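LacI family transcription regulator (Bifidobacterium animalis subsp. lactis, PDB 4O5A) probably regulates transcription as a LacI-type repressor or activator, binding operator DNA and sensing a small effector through its periplasmic binding protein-like core. Local coordinates at residues L203-I208 with T229-E234. Residues are numbered along the deposited sequence; the frame is centred on the assembly and turned at random.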
loop_
_atom_site.group_PDB
_atom_site.type_symbol
_atom_site.label_atom_id
_atom_site.label_comp_id
_atom_site.label_asym_id
_atom_site.label_seq_id
_atom_site.Cartn_x
_atom_site.Cartn_y
_atom_site.Cartn_z
ATOM N N LEU A 203 -0.025 -20.229 -4.503
ATOM C CA LEU A 203 1.196 -19.425 -4.491
ATOM C C LEU A 203 2.436 -20.299 -4.647
ATOM O O LEU A 203 2.522 -21.379 -4.062
ATOM C CB LEU A 203 1.299 -18.623 -3.197
ATOM C CG LEU A 203 0.146 -17.651 -2.963
ATOM C CD1 LEU A 203 0.399 -16.846 -1.706
ATOM C CD2 LEU A 203 -0.021 -16.746 -4.161
ATOM N N GLY A 204 3.393 -19.830 -5.443
ATOM C CA GLY A 204 4.622 -20.570 -5.668
ATOM C C GLY A 204 5.433 -20.783 -4.402
ATOM O O GLY A 204 6.230 -21.717 -4.333
ATOM N N HIS A 205 5.248 -19.927 -3.403
ATOM C CA HIS A 205 5.988 -20.084 -2.149
ATOM C C HIS A 205 5.259 -20.940 -1.111
ATOM O O HIS A 205 5.766 -21.157 -0.004
ATOM C CB HIS A 205 6.410 -18.732 -1.553
ATOM C CG HIS A 205 5.272 -17.863 -1.110
ATOM N ND1 HIS A 205 4.266 -18.305 -0.274
ATOM C CD2 HIS A 205 4.996 -16.560 -1.363
ATOM C CE1 HIS A 205 3.413 -17.322 -0.048
ATOM N NE2 HIS A 205 3.834 -16.251 -0.698
ATOM N N SER A 206 4.070 -21.414 -1.466
ATOM C CA SER A 206 3.246 -22.170 -0.527
ATOM C C SER A 206 3.917 -23.464 -0.070
ATOM O O SER A 206 3.926 -23.776 1.120
ATOM C CB SER A 206 1.885 -22.482 -1.143
ATOM O OG SER A 206 1.181 -23.408 -0.343
ATOM N N TYR A 207 4.511 -24.193 -1.004
ATOM C CA TYR A 207 5.108 -25.483 -0.678
ATOM C C TYR A 207 6.473 -25.376 0.001
ATOM O O TYR A 207 6.856 -26.256 0.771
ATOM C CB TYR A 207 5.179 -26.355 -1.927
ATOM C CG TYR A 207 3.807 -26.688 -2.457
ATOM C CD1 TYR A 207 2.711 -26.719 -1.608
ATOM C CD2 TYR A 207 3.602 -26.961 -3.800
ATOM C CE1 TYR A 207 1.456 -27.019 -2.075
ATOM C CE2 TYR A 207 2.343 -27.264 -4.278
ATOM C CZ TYR A 207 1.276 -27.290 -3.406
ATOM O OH TYR A 207 0.013 -27.589 -3.853
ATOM N N ILE A 208 7.199 -24.301 -0.288
ATOM C CA ILE A 208 8.470 -24.028 0.375
ATOM C C ILE A 208 8.213 -23.728 1.843
ATOM O O ILE A 208 8.880 -24.270 2.737
ATOM C CB ILE A 208 9.173 -22.793 -0.235
ATOM C CG1 ILE A 208 9.537 -23.042 -1.704
ATOM C CG2 ILE A 208 10.396 -22.407 0.598
ATOM C CD1 ILE A 208 10.557 -24.134 -1.912
ATOM N N THR A 229 -6.222 -19.103 3.302
ATOM C CA THR A 229 -7.140 -17.969 3.181
ATOM C C THR A 229 -6.899 -17.247 1.871
ATOM O O THR A 229 -6.054 -17.659 1.070
ATOM C CB THR A 229 -6.895 -16.921 4.267
ATOM O OG1 THR A 229 -5.633 -16.283 4.018
ATOM C CG2 THR A 229 -6.912 -17.547 5.660
ATOM N N ASP A 230 -7.616 -16.143 1.669
ATOM C CA ASP A 230 -7.421 -15.343 0.474
ATOM C C ASP A 230 -6.833 -13.964 0.779
ATOM O O ASP A 230 -7.023 -13.035 -0.016
ATOM C CB ASP A 230 -8.743 -15.168 -0.286
ATOM C CG ASP A 230 -9.771 -14.380 0.508
ATOM O OD1 ASP A 230 -9.448 -13.945 1.632
ATOM O OD2 ASP A 230 -10.894 -14.179 0.004
ATOM N N TYR A 231 -6.187 -13.831 1.937
ATOM C CA TYR A 231 -5.469 -12.612 2.346
ATOM C C TYR A 231 -6.357 -11.493 2.884
ATOM O O TYR A 231 -5.840 -10.480 3.357
ATOM C CB TYR A 231 -4.579 -12.058 1.219
ATOM C CG TYR A 231 -3.268 -12.792 1.016
ATOM C CD1 TYR A 231 -2.487 -13.154 2.093
ATOM C CD2 TYR A 231 -2.813 -13.108 -0.264
ATOM C CE1 TYR A 231 -1.286 -13.809 1.920
ATOM C CE2 TYR A 231 -1.602 -13.775 -0.446
ATOM C CZ TYR A 231 -0.847 -14.117 0.656
ATOM O OH TYR A 231 0.357 -14.775 0.521
ATOM N N THR A 232 -7.674 -11.676 2.848
ATOM C CA THR A 232 -8.584 -10.616 3.312
ATOM C C THR A 232 -8.722 -10.668 4.829
ATOM O O THR A 232 -8.510 -11.723 5.434
ATOM C CB THR A 232 -9.981 -10.734 2.700
ATOM O OG1 THR A 232 -10.612 -11.932 3.172
ATOM C CG2 THR A 232 -9.906 -10.758 1.175
ATOM N N PRO A 233 -9.103 -9.541 5.453
ATOM C CA PRO A 233 -9.289 -9.604 6.909
ATOM C C PRO A 233 -10.466 -10.500 7.289
ATOM O O PRO A 233 -10.402 -11.125 8.352
ATOM C CB PRO A 233 -9.567 -8.146 7.297
ATOM C CG PRO A 233 -10.058 -7.505 6.034
ATOM C CD PRO A 233 -9.267 -8.173 4.940
ATOM N N GLU A 234 -11.500 -10.576 6.456
ATOM C CA GLU A 234 -12.632 -11.461 6.765
ATOM C C GLU A 234 -12.152 -12.914 6.811
ATOM O O GLU A 234 -12.541 -13.692 7.682
ATOM C CB GLU A 234 -13.777 -11.294 5.759
ATOM C CG GLU A 234 -14.431 -9.910 5.746
ATOM C CD GLU A 234 -13.665 -8.867 4.915
ATOM O OE1 GLU A 234 -12.654 -9.210 4.252
ATOM O OE2 GLU A 234 -14.090 -7.687 4.912
#
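The hydroxyl of Tyr-231 lies at the edge of the His-205 imidazole, near its plane, while Leu-203 CB sits over one face of that imidazole, 4.0 Å above the plane and toward the rim. Leu-203 CD1 meets the end of the Tyr-231 ring obliquely. In this periplasmic binding protein-like fold the contact joins two loops, one following strand 193-197 and entering helix 206-219, the other following strand 223-224 and entering helix 233-245. The phenol and Leu-203 approach from opposite directions, and their packing rests on CD1 standing 3.8 Å from Tyr-231 CZ; the 3.0 Å between Leu-203 CD1 and Tyr-231 OH is shorter than comfortable for a methyl and a hydroxyl and so doubtful. A chi1 of 66° sets His-205 CG between its backbone N and carbonyl carbon, folding the imidazole back over Leu-203. Both residues belong to a type I turn closed by Ser-206 N to Leu-203 O. An alanine in place of Tyr-231 would probably leave Leu-203 CD1 and the edge of the imidazole without the phenol that meets them, opening a gap between the two loops. Tyr-231 has a left-handed backbone (phi 79°); its N donates to Thr-229 OG1 (3.3 Å) in an ST turn, an Asx turn from Asp-230 OD1 to Thr-232 N holds the same loop, and its side chain also touches Pro-200 and Met-260. The hydroxyl faces the CE1-NE2 edge of His-205, with Tyr-231 OH 4.0 Å from both CE1 and NE2, too far for a hydrogen bond.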